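Local coordinates for autoinducer 2 sensor kinase/phosphatase LuxQ (Vibrio cholerae, PDB 3C38), which acts as a quorum-sensing kinase that phosphorylates itself and passes the phosphate towards LuxO, and switches to phosphatase activity when autoinducer 2 is present, at residues Ser71-Glu74 with Asn79-Asp82; Leu83-Ser88 with Lys111-Val116; Tyr102-Gln107 with Val134-Arg139; Gly120-Val125 with Val157-Asn162. All coordinates share one frame; numbering follows the deposited sequence. Where two conformers were deposited one is given.

Four contacts trace the membrane-distal half of this Cache-type periplasmic domain. From the N terminus, interaction 1 closes the short turn between helix 65-74 and strand 83-88. Interaction 2 then opens on that strand and brings helix 106-115 back against it. Before it closes, interaction 3 has opened at 102-107, so the two cross, and interaction 3 ends on strand 134-143. Interaction 4 starts at 120-125, inside the span of interaction 3, and closes last at 157-162, so these two cross as well. Interactions 2 and 3 build the face of the five-stranded sheet under helix 106-115, whereas the tryptophan of interaction 4 lies on the side of helix 22-47.

Interaction 1 of 4, residues Ser71-Glu74 with Asn79-Asp82; sequences SVDE and NAPD
D73 and A80 meet where helix 65-74 gives way to a connecting loop, a helix-to-strand connection that leads into strand 83-88, the first strand of the antiparallel Cache (PAS-like) sheet. V72, one residue before the contact, lays its side chain on T47 of helix 22-47, which places this last turn against the long N-terminal helix. D73 follows and carries the contact. Its CG stands beside the backbone N and anti to the carbonyl carbon (chi1 -53°), a setting that swings the carboxylate off the helix towards the returning loop. There OD1 of D73 lies 3.6 Å from CB of A80, and CG of D73 is 4.0 Å from the same methyl. A80 answers with a CB that points at the helix, and its CA is 6.1 Å from that of D73. P81 adds only a fringe contact, its CD being 4.5 Å from D73 OD1. The touch is thus a carboxylate against carbon, with no hydrogen bond from one segment to the other. Farther along the loop, D82 OD2 accepts a hydrogen bond from V160 N of strand 153-160, which ties the end of the connection to the sheet. The acid of D73 itself forms a salt bridge with R84, NH2 of R84 facing OD1 of D73, so the methyl of A80 sits beside an ion pair and touches the very oxygen that the guanidinium grips.

Interaction 2 of 4, residues Leu83-Ser88 with Lys111-Val116; sequences LRFISS and KLIRRV
The ring of F85 and the end of I113 are brought together by two torsions. In F85, CG is set between the backbone N and the carbonyl carbon (chi1 70°), which projects the ring from strand 83-88 towards the helix. In I113, the second torsion (chi2 -66°) folds the chain and turns CD1 down to the strand. The methyl then lies over the gap between F85 and S87, two residues on the same side of the strand, and the side chains of F85 and I113 run at a slant to one another. The modelled approach to F85 CE1 is too short for two carbons and is doubtful in detail. On the serine side CD1 of I113 is 3.6 Å from S87 CB, and the other branch of I113, CG2, is 3.8 Å from S87 OG. This is helix-on-sheet packing, helix 106-115 covering one face of the five-stranded Cache sheet. Around it I113 also rests on I92 and Y156, the F85 ring stacks with Y156, and L112 packs on M138 and V125. The hydroxyl of S87 makes a weak hydrogen bond to H89 O, just past the end of its own strand. No hydrogen bond crosses from strand to helix; this part of the helix meets the strand through buried, largely hydrocarbon contacts, and polar ties of the helix, such as the salt bridge of R114 to D90, lie outside them.

Interaction 3 of 4, residues Tyr102-Gln107 with Val134-Arg139; sequences YGIAQQ and VHILMR
An apolar, buried contact between I104 and I136 joins the loop leading into helix 106-115 to strand 134-143 of the Cache sheet. The two isoleucines reach for each other tip to tip, with CD1 of I104 3.8 Å from CD1 of I136. Each has its CG1 beside the backbone N and then runs on fully extended (chi2 179° in I104, 174° in I136), which carries both terminal methyls out to the meeting point. Two residues earlier on each side, the approach is by backbone: the carbonyl O of Y102 lies 4.2 Å from CG2 of V134. That oxygen has its hydrogen bond elsewhere, from S129 OG. Both V134 and I136 point their CB atoms at the loop, while H135 between them serves a different neighbour, its ND1 bonding to Y231 OH in the second sheet of the domain. L83 at the start of strand 83-88 adds a further methyl, its CD2 being 3.8 Å from I104 CD1, and T127 touches both isoleucines. With methyl meeting methyl, the isoleucine pair itself probably owes its stability to the removal of water and to close fit, while a directional hold on the loop comes from S129.

Interaction 4 of 4, residues Gly120-Val125 with Val157-Asn162; sequences GNWHLV and VGIVLN
Strands 123-127 and 153-160 flank strand 134-143 in the Cache sheet, and W122 and L124 reach across that intervening strand to V157, I159 and L161. The indole leans over with its six-membered ring: CH2 of W122 lies 4.0 Å from CG2 of V157 and 4.3 Å from CD1 of I159. Both methyls come in obliquely, and CZ3 of W122 also passes 4.1 Å from the carbonyl O of V157. V157 offers that methyl because its CG2 is set between the backbone N and the carbonyl carbon, with CG1 beside the N (chi1 -57°). In the PAS-like architecture, the side of the sheet holding W122 and I159 is covered by helix 22-47: both residues touch L40, W122 NE1 makes a weak hydrogen bond to L37 O, and the indole lies on L137 and R139 of the strand it spans. The backbone N of W122 is hydrogen-bonded to E226 OE2, a link to the second half of the domain. Further along, L124 and L161 form a separate touch that looks towards the other sheet, for both side chains pack on L232, and there CD1 of L124 stands 4.3 Å from CD1 of L161.

Interaction 1 of 4, residues Ser71-Glu74 with Asn79-Asp82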
loop_
_atom_site.group_PDB
_atom_site.type_symbol
_atom_site.label_atom_id
_atom_site.label_comp_id
_atom_site.label_asym_id
_atom_site.label_seq_id
_atom_site.Cartn_x
_atom_site.Cartn_y
_atom_site.Cartn_z
ATOM N N SER A 71 19.302 1.388 5.922
ATOM C CA SER A 71 20.089 0.192 5.633
ATOM C C SER A 71 19.214 -0.934 5.098
ATOM O O SER A 71 19.596 -1.651 4.172
ATOM C CB SER A 71 20.806 -0.289 6.897
ATOM O OG SER A 71 22.167 0.094 6.890
ATOM N N VAL A 72 18.038 -1.091 5.698
ATOM C CA VAL A 72 17.096 -2.125 5.292
ATOM C C VAL A 72 16.704 -1.922 3.834
ATOM O O VAL A 72 16.691 -2.866 3.043
ATOM C CB VAL A 72 15.820 -2.079 6.155
ATOM C CG1 VAL A 72 14.900 -3.233 5.789
ATOM C CG2 VAL A 72 16.189 -2.130 7.628
ATOM N N ASP A 73 16.384 -0.680 3.487
ATOM C CA ASP A 73 15.990 -0.350 2.127
ATOM C C ASP A 73 17.212 -0.285 1.223
ATOM O O ASP A 73 17.144 -0.651 0.054
ATOM C CB ASP A 73 15.246 0.985 2.101
ATOM C CG ASP A 73 14.091 1.020 3.078
ATOM O OD1 ASP A 73 13.412 -0.019 3.231
ATOM O OD2 ASP A 73 13.857 2.087 3.683
ATOM N N GLU A 74 18.328 0.184 1.772
ATOM C CA GLU A 74 19.573 0.280 1.019
ATOM C C GLU A 74 19.770 -0.980 0.181
ATOM O O GLU A 74 20.232 -0.923 -0.959
ATOM C CB GLU A 74 20.757 0.419 1.978
ATOM C CG GLU A 74 22.117 0.282 1.311
ATOM C CD GLU A 74 23.206 -0.127 2.286
ATOM O OE1 GLU A 74 23.400 0.578 3.300
ATOM O OE2 GLU A 74 23.868 -1.158 2.035
ATOM N N ASN A 79 11.425 -3.195 -2.799
ATOM C CA ASN A 79 10.279 -3.638 -2.004
ATOM C C ASN A 79 10.004 -2.822 -0.744
ATOM O O ASN A 79 9.448 -3.344 0.214
ATOM C CB ASN A 79 10.462 -5.102 -1.599
ATOM C CG ASN A 79 10.875 -5.971 -2.758
ATOM O OD1 ASN A 79 10.287 -5.907 -3.839
ATOM N ND2 ASN A 79 11.888 -6.799 -2.541
ATOM N N ALA A 80 10.380 -1.549 -0.740
ATOM C CA ALA A 80 10.162 -0.714 0.437
ATOM C C ALA A 80 8.742 -0.169 0.493
ATOM O O ALA A 80 8.102 0.011 -0.541
ATOM C CB ALA A 80 11.154 0.445 0.452
ATOM N N PRO A 81 8.228 0.090 1.709
ATOM C CA PRO A 81 6.873 0.631 1.895
ATOM C C PRO A 81 6.956 2.119 1.548
ATOM O O PRO A 81 8.053 2.656 1.436
ATOM C CB PRO A 81 6.607 0.436 3.388
ATOM C CG PRO A 81 7.823 -0.335 3.927
ATOM C CD PRO A 81 8.933 -0.010 2.994
ATOM N N ASP A 82 5.825 2.793 1.373
ATOM C CA ASP A 82 5.878 4.219 1.058
ATOM C C ASP A 82 6.069 5.022 2.334
ATOM O O ASP A 82 6.551 6.153 2.308
ATOM C CB ASP A 82 4.607 4.682 0.344
ATOM C CG ASP A 82 4.422 4.009 -1.002
ATOM O OD1 ASP A 82 5.440 3.609 -1.602
ATOM O OD2 ASP A 82 3.271 3.885 -1.467
#

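Interaction 2 of 4, residues Leu83-Ser88 with Lys111-Val116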
loop_
_atom_site.group_PDB
_atom_site.type_symbol
_atom_site.label_atom_id
_atom_site.label_comp_id
_atom_site.label_asym_id
_atom_site.label_seq_id
_atom_site.Cartn_x
_atom_site.Cartn_y
_atom_site.Cartn_z
ATOM N N LEU A 83 5.690 4.430 3.457
ATOM C CA LEU A 83 5.841 5.107 4.731
ATOM C C LEU A 83 5.934 4.139 5.900
ATOM O O LEU A 83 5.279 3.085 5.933
ATOM C CB LEU A 83 4.695 6.114 4.947
ATOM C CG LEU A 83 3.243 5.643 5.024
ATOM C CD1 LEU A 83 2.930 5.231 6.451
ATOM C CD2 LEU A 83 2.310 6.771 4.608
ATOM N N ARG A 84 6.783 4.512 6.850
ATOM C CA ARG A 84 7.013 3.736 8.056
ATOM C C ARG A 84 7.010 4.666 9.259
ATOM O O ARG A 84 7.448 5.808 9.171
ATOM C CB ARG A 84 8.390 3.068 8.026
ATOM C CG ARG A 84 8.598 1.914 7.072
ATOM C CD ARG A 84 9.720 1.048 7.629
ATOM N NE ARG A 84 10.212 0.027 6.712
ATOM C CZ ARG A 84 11.037 0.267 5.696
ATOM N NH1 ARG A 84 11.469 1.502 5.457
ATOM N NH2 ARG A 84 11.442 -0.734 4.924
ATOM N N PHE A 85 6.516 4.171 10.384
ATOM C CA PHE A 85 6.544 4.937 11.620
ATOM C C PHE A 85 6.328 3.960 12.773
ATOM O O PHE A 85 5.649 2.940 12.619
ATOM C CB PHE A 85 5.509 6.076 11.605
ATOM C CG PHE A 85 4.088 5.622 11.675
ATOM C CD1 PHE A 85 3.530 5.229 12.885
ATOM C CD2 PHE A 85 3.299 5.594 10.527
ATOM C CE1 PHE A 85 2.213 4.823 12.952
ATOM C CE2 PHE A 85 1.975 5.187 10.582
ATOM C CZ PHE A 85 1.429 4.800 11.796
ATOM N N ILE A 86 6.941 4.255 13.915
ATOM C CA ILE A 86 6.831 3.389 15.085
ATOM C C ILE A 86 5.976 4.023 16.173
ATOM O O ILE A 86 6.191 5.171 16.556
ATOM C CB ILE A 86 8.230 3.067 15.654
ATOM C CG1 ILE A 86 9.061 2.343 14.595
ATOM C CG2 ILE A 86 8.112 2.196 16.893
ATOM C CD1 ILE A 86 10.488 2.086 15.013
ATOM N N SER A 87 5.001 3.262 16.656
ATOM C CA SER A 87 4.097 3.731 17.694
ATOM C C SER A 87 4.291 3.026 19.035
ATOM O O SER A 87 4.800 1.910 19.116
ATOM C CB SER A 87 2.638 3.546 17.256
ATOM O OG SER A 87 1.924 2.684 18.145
ATOM N N SER A 88 3.870 3.712 20.087
ATOM C CA SER A 88 3.917 3.209 21.446
ATOM C C SER A 88 2.713 3.924 22.031
ATOM O O SER A 88 2.826 5.036 22.547
ATOM C CB SER A 88 5.204 3.641 22.146
ATOM O OG SER A 88 5.402 2.861 23.315
ATOM N N LYS A 111 -4.074 9.222 14.232
ATOM C CA LYS A 111 -5.413 8.664 14.121
ATOM C C LYS A 111 -5.389 7.266 13.497
ATOM O O LYS A 111 -6.267 6.434 13.767
ATOM C CB LYS A 111 -6.275 9.604 13.288
ATOM C CG LYS A 111 -6.199 11.067 13.746
ATOM C CD LYS A 111 -7.259 11.913 13.040
ATOM C CE LYS A 111 -7.442 13.274 13.690
ATOM N NZ LYS A 111 -8.622 13.981 13.108
ATOM N N LEU A 112 -4.377 7.014 12.668
ATOM C CA LEU A 112 -4.223 5.724 12.003
ATOM C C LEU A 112 -3.830 4.656 13.011
ATOM O O LEU A 112 -4.188 3.491 12.857
ATOM C CB LEU A 112 -3.160 5.813 10.906
ATOM C CG LEU A 112 -3.504 6.710 9.716
ATOM C CD1 LEU A 112 -2.361 6.694 8.710
ATOM C CD2 LEU A 112 -4.789 6.220 9.064
ATOM N N ILE A 113 -3.089 5.065 14.039
ATOM C CA ILE A 113 -2.652 4.159 15.096
ATOM C C ILE A 113 -3.851 3.359 15.580
ATOM O O ILE A 113 -3.806 2.142 15.682
ATOM C CB ILE A 113 -2.107 4.934 16.312
ATOM C CG1 ILE A 113 -1.049 5.944 15.869
ATOM C CG2 ILE A 113 -1.543 3.968 17.329
ATOM C CD1 ILE A 113 0.189 5.334 15.317
ATOM N N ARG A 114 -4.924 4.067 15.886
ATOM C CA ARG A 114 -6.146 3.441 16.370
ATOM C C ARG A 114 -6.824 2.619 15.289
ATOM O O ARG A 114 -7.233 1.482 15.523
ATOM C CB ARG A 114 -7.116 4.519 16.854
ATOM C CG ARG A 114 -6.654 5.269 18.082
ATOM C CD ARG A 114 -6.718 4.378 19.310
ATOM N NE ARG A 114 -6.261 5.078 20.506
ATOM C CZ ARG A 114 -6.807 4.915 21.704
ATOM N NH1 ARG A 114 -7.825 4.077 21.856
ATOM N NH2 ARG A 114 -6.344 5.597 22.741
ATOM N N ARG A 115 -6.936 3.209 14.102
ATOM C CA ARG A 115 -7.577 2.565 12.959
ATOM C C ARG A 115 -7.070 1.151 12.707
ATOM O O ARG A 115 -7.856 0.226 12.512
ATOM C CB ARG A 115 -7.374 3.411 11.700
ATOM C CG ARG A 115 -7.967 4.808 11.796
ATOM C CD ARG A 115 -7.915 5.513 10.457
ATOM N NE ARG A 115 -8.685 6.751 10.458
ATOM C CZ ARG A 115 -8.909 7.481 9.374
ATOM N NH1 ARG A 115 -8.417 7.088 8.213
ATOM N NH2 ARG A 115 -9.635 8.586 9.444
ATOM N N VAL A 116 -5.754 0.988 12.702
ATOM C CA VAL A 116 -5.154 -0.318 12.476
ATOM C C VAL A 116 -4.931 -0.959 13.849
ATOM O O VAL A 116 -3.806 -1.077 14.320
ATOM C CB VAL A 116 -3.815 -0.171 11.719
ATOM C CG1 VAL A 116 -3.210 -1.528 11.459
ATOM C CG2 VAL A 116 -4.043 0.554 10.408
#

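Interaction 3 of 4, residues Tyr102-Gln107 with Val134-Arg139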
loop_
_atom_site.group_PDB
_atom_site.type_symbol
_atom_site.label_atom_id
_atom_site.label_comp_id
_atom_site.label_asym_id
_atom_site.label_seq_id
_atom_site.Cartn_x
_atom_site.Cartn_y
_atom_site.Cartn_z
ATOM N N TYR A 102 3.450 13.029 1.182
ATOM C CA TYR A 102 2.124 12.674 0.712
ATOM C C TYR A 102 1.061 13.635 1.222
ATOM O O TYR A 102 -0.125 13.433 0.994
ATOM C CB TYR A 102 1.775 11.242 1.119
ATOM C CG TYR A 102 2.608 10.201 0.420
ATOM C CD1 TYR A 102 3.711 9.623 1.050
ATOM C CD2 TYR A 102 2.299 9.798 -0.878
ATOM C CE1 TYR A 102 4.483 8.669 0.411
ATOM C CE2 TYR A 102 3.066 8.842 -1.537
ATOM C CZ TYR A 102 4.155 8.278 -0.887
ATOM O OH TYR A 102 4.904 7.319 -1.526
ATOM N N GLY A 103 1.493 14.683 1.911
ATOM C CA GLY A 103 0.551 15.658 2.428
ATOM C C GLY A 103 -0.242 15.128 3.603
ATOM O O GLY A 103 -1.336 15.618 3.896
ATOM N N ILE A 104 0.305 14.110 4.262
ATOM C CA ILE A 104 -0.328 13.514 5.427
ATOM C C ILE A 104 0.183 14.272 6.649
ATOM O O ILE A 104 1.393 14.385 6.853
ATOM C CB ILE A 104 0.041 12.026 5.571
ATOM C CG1 ILE A 104 -0.361 11.262 4.307
ATOM C CG2 ILE A 104 -0.662 11.443 6.775
ATOM C CD1 ILE A 104 -0.015 9.786 4.334
ATOM N N ALA A 105 -0.736 14.802 7.448
ATOM C CA ALA A 105 -0.361 15.562 8.635
ATOM C C ALA A 105 -0.030 14.643 9.794
ATOM O O ALA A 105 -0.744 13.681 10.063
ATOM C CB ALA A 105 -1.484 16.502 9.025
ATOM N N GLN A 106 1.055 14.956 10.488
ATOM C CA GLN A 106 1.501 14.163 11.625
ATOM C C GLN A 106 0.338 13.718 12.529
ATOM O O GLN A 106 0.351 12.613 13.068
ATOM C CB GLN A 106 2.512 14.977 12.433
ATOM C CG GLN A 106 3.482 14.153 13.272
ATOM C CD GLN A 106 4.419 13.302 12.427
ATOM O OE1 GLN A 106 4.903 13.738 11.381
ATOM N NE2 GLN A 106 4.694 12.089 12.888
ATOM N N GLN A 107 -0.673 14.569 12.674
ATOM C CA GLN A 107 -1.815 14.254 13.529
ATOM C C GLN A 107 -2.725 13.185 12.945
ATOM O O GLN A 107 -3.346 12.422 13.683
ATOM C CB GLN A 107 -2.637 15.513 13.805
ATOM C CG GLN A 107 -1.802 16.761 14.017
ATOM C CD GLN A 107 -1.239 17.310 12.713
ATOM O OE1 GLN A 107 -1.992 17.738 11.829
ATOM N NE2 GLN A 107 0.089 17.301 12.587
ATOM N N VAL A 134 -6.415 10.415 0.705
ATOM C CA VAL A 134 -5.411 9.446 0.303
ATOM C C VAL A 134 -5.767 8.045 0.811
ATOM O O VAL A 134 -6.064 7.865 1.997
ATOM C CB VAL A 134 -4.033 9.857 0.863
ATOM C CG1 VAL A 134 -3.047 8.721 0.730
ATOM C CG2 VAL A 134 -3.532 11.092 0.126
ATOM N N HIS A 135 -5.751 7.065 -0.088
ATOM C CA HIS A 135 -6.046 5.675 0.269
ATOM C C HIS A 135 -4.733 4.933 0.573
ATOM O O HIS A 135 -3.784 4.953 -0.217
ATOM C CB HIS A 135 -6.832 5.015 -0.862
ATOM C CG HIS A 135 -8.200 5.593 -1.045
ATOM N ND1 HIS A 135 -9.320 5.063 -0.438
ATOM C CD2 HIS A 135 -8.617 6.715 -1.682
ATOM C CE1 HIS A 135 -10.364 5.832 -0.692
ATOM N NE2 HIS A 135 -9.963 6.842 -1.446
ATOM N N ILE A 136 -4.685 4.285 1.733
ATOM C CA ILE A 136 -3.479 3.606 2.183
ATOM C C ILE A 136 -3.722 2.207 2.707
ATOM O O ILE A 136 -4.714 1.959 3.382
ATOM C CB ILE A 136 -2.831 4.391 3.329
ATOM C CG1 ILE A 136 -2.755 5.868 2.961
ATOM C CG2 ILE A 136 -1.455 3.820 3.647
ATOM C CD1 ILE A 136 -2.267 6.751 4.101
ATOM N N LEU A 137 -2.813 1.290 2.380
ATOM C CA LEU A 137 -2.890 -0.079 2.883
ATOM C C LEU A 137 -1.852 -0.074 4.005
ATOM O O LEU A 137 -0.671 0.195 3.772
ATOM C CB LEU A 137 -2.500 -1.087 1.806
ATOM C CG LEU A 137 -3.529 -1.289 0.691
ATOM C CD1 LEU A 137 -2.913 -2.080 -0.462
ATOM C CD2 LEU A 137 -4.744 -2.019 1.260
ATOM N N MET A 138 -2.299 -0.318 5.231
ATOM C CA MET A 138 -1.382 -0.307 6.350
ATOM C C MET A 138 -1.377 -1.608 7.112
ATOM O O MET A 138 -2.356 -2.354 7.101
ATOM C CB MET A 138 -1.716 0.827 7.310
ATOM C CG MET A 138 -1.239 2.174 6.850
ATOM S SD MET A 138 -1.259 3.309 8.217
ATOM C CE MET A 138 0.022 2.649 9.222
ATOM N N ARG A 139 -0.261 -1.867 7.778
ATOM C CA ARG A 139 -0.110 -3.080 8.561
ATOM C C ARG A 139 0.806 -2.809 9.747
ATOM O O ARG A 139 1.793 -2.079 9.635
ATOM C CB ARG A 139 0.444 -4.203 7.683
ATOM C CG ARG A 139 0.444 -5.571 8.341
ATOM C CD ARG A 139 0.743 -6.643 7.314
ATOM N NE ARG A 139 0.789 -7.973 7.915
ATOM C CZ ARG A 139 1.810 -8.427 8.633
ATOM N NH1 ARG A 139 2.874 -7.657 8.833
ATOM N NH2 ARG A 139 1.761 -9.648 9.147
#

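Interaction 4 of 4, residues Gly120-Val125 with Val157-Asn162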
loop_
_atom_site.group_PDB
_atom_site.type_symbol
_atom_site.label_atom_id
_atom_site.label_comp_id
_atom_site.label_asym_id
_atom_site.label_seq_id
_atom_site.Cartn_x
_atom_site.Cartn_y
_atom_site.Cartn_z
ATOM N N GLY A 120 -0.716 -8.256 12.138
ATOM C CA GLY A 120 -0.757 -9.341 11.172
ATOM C C GLY A 120 -1.804 -9.256 10.079
ATOM O O GLY A 120 -1.991 -10.218 9.330
ATOM N N ASN A 121 -2.495 -8.120 9.984
ATOM C CA ASN A 121 -3.515 -7.929 8.952
ATOM C C ASN A 121 -3.415 -6.560 8.295
ATOM O O ASN A 121 -3.242 -5.544 8.965
ATOM C CB ASN A 121 -4.925 -8.097 9.522
ATOM C CG ASN A 121 -5.281 -9.549 9.793
ATOM O OD1 ASN A 121 -6.398 -9.983 9.510
ATOM N ND2 ASN A 121 -4.340 -10.305 10.355
ATOM N N TRP A 122 -3.514 -6.552 6.975
ATOM C CA TRP A 122 -3.462 -5.317 6.211
ATOM C C TRP A 122 -4.786 -4.590 6.421
ATOM O O TRP A 122 -5.837 -5.226 6.523
ATOM C CB TRP A 122 -3.271 -5.625 4.726
ATOM C CG TRP A 122 -1.866 -5.968 4.360
ATOM C CD1 TRP A 122 -1.352 -7.210 4.137
ATOM C CD2 TRP A 122 -0.785 -5.045 4.195
ATOM N NE1 TRP A 122 -0.009 -7.118 3.845
ATOM C CE2 TRP A 122 0.365 -5.799 3.874
ATOM C CE3 TRP A 122 -0.674 -3.649 4.293
ATOM C CZ2 TRP A 122 1.613 -5.206 3.643
ATOM C CZ3 TRP A 122 0.559 -3.057 4.064
ATOM C CH2 TRP A 122 1.692 -3.839 3.744
ATOM N N HIS A 123 -4.731 -3.264 6.498
ATOM C CA HIS A 123 -5.929 -2.458 6.691
ATOM C C HIS A 123 -6.025 -1.400 5.602
ATOM O O HIS A 123 -5.075 -0.646 5.376
ATOM C CB HIS A 123 -5.892 -1.749 8.048
ATOM C CG HIS A 123 -6.107 -2.657 9.217
ATOM N ND1 HIS A 123 -7.361 -2.954 9.710
ATOM C CD2 HIS A 123 -5.228 -3.340 9.987
ATOM C CE1 HIS A 123 -7.243 -3.780 10.734
ATOM N NE2 HIS A 123 -5.960 -4.029 10.924
ATOM N N LEU A 124 -7.173 -1.354 4.930
ATOM C CA LEU A 124 -7.416 -0.365 3.893
ATOM C C LEU A 124 -8.011 0.830 4.620
ATOM O O LEU A 124 -9.132 0.768 5.119
ATOM C CB LEU A 124 -8.397 -0.906 2.853
ATOM C CG LEU A 124 -8.887 0.110 1.816
ATOM C CD1 LEU A 124 -7.691 0.729 1.100
ATOM C CD2 LEU A 124 -9.825 -0.579 0.825
ATOM N N VAL A 125 -7.241 1.907 4.707
ATOM C CA VAL A 125 -7.682 3.111 5.395
ATOM C C VAL A 125 -7.477 4.334 4.503
ATOM O O VAL A 125 -6.703 4.296 3.551
ATOM C CB VAL A 125 -6.911 3.300 6.689
ATOM C CG1 VAL A 125 -7.063 2.065 7.560
ATOM C CG2 VAL A 125 -5.455 3.558 6.380
ATOM N N VAL A 157 3.732 0.084 8.571
ATOM C CA VAL A 157 4.205 0.296 7.209
ATOM C C VAL A 157 2.971 0.534 6.359
ATOM O O VAL A 157 1.911 -0.067 6.588
ATOM C CB VAL A 157 4.973 -0.937 6.638
ATOM C CG1 VAL A 157 6.156 -1.277 7.543
ATOM C CG2 VAL A 157 4.041 -2.126 6.493
ATOM N N GLY A 158 3.097 1.417 5.380
ATOM C CA GLY A 158 1.960 1.689 4.527
ATOM C C GLY A 158 2.329 1.833 3.066
ATOM O O GLY A 158 3.478 2.159 2.738
ATOM N N ILE A 159 1.348 1.562 2.207
ATOM C CA ILE A 159 1.473 1.695 0.760
ATOM C C ILE A 159 0.414 2.703 0.350
ATOM O O ILE A 159 -0.771 2.479 0.591
ATOM C CB ILE A 159 1.125 0.403 0.015
ATOM C CG1 ILE A 159 2.073 -0.717 0.405
ATOM C CG2 ILE A 159 1.243 0.622 -1.475
ATOM C CD1 ILE A 159 1.615 -2.068 -0.142
ATOM N N VAL A 160 0.825 3.810 -0.260
ATOM C CA VAL A 160 -0.139 4.810 -0.703
ATOM C C VAL A 160 -0.588 4.452 -2.113
ATOM O O VAL A 160 0.234 4.344 -3.027
ATOM C CB VAL A 160 0.470 6.231 -0.722
ATOM C CG1 VAL A 160 -0.558 7.221 -1.304
ATOM C CG2 VAL A 160 0.878 6.644 0.687
ATOM N N LEU A 161 -1.894 4.268 -2.283
ATOM C CA LEU A 161 -2.449 3.899 -3.581
ATOM C C LEU A 161 -2.545 5.053 -4.583
ATOM O O LEU A 161 -2.291 4.863 -5.774
ATOM C CB LEU A 161 -3.823 3.254 -3.388
ATOM C CG LEU A 161 -3.764 2.015 -2.485
ATOM C CD1 LEU A 161 -5.149 1.439 -2.304
ATOM C CD2 LEU A 161 -2.830 0.959 -3.090
ATOM N N ASN A 162 -2.908 6.240 -4.107
ATOM C CA ASN A 162 -3.032 7.404 -4.983
ATOM C C ASN A 162 -1.737 7.617 -5.746
ATOM O O ASN A 162 -0.662 7.686 -5.148
ATOM C CB ASN A 162 -3.343 8.672 -4.166
ATOM C CG ASN A 162 -4.627 8.538 -3.359
ATOM O OD1 ASN A 162 -4.784 7.600 -2.564
ATOM N ND2 ASN A 162 -5.557 9.459 -3.572
#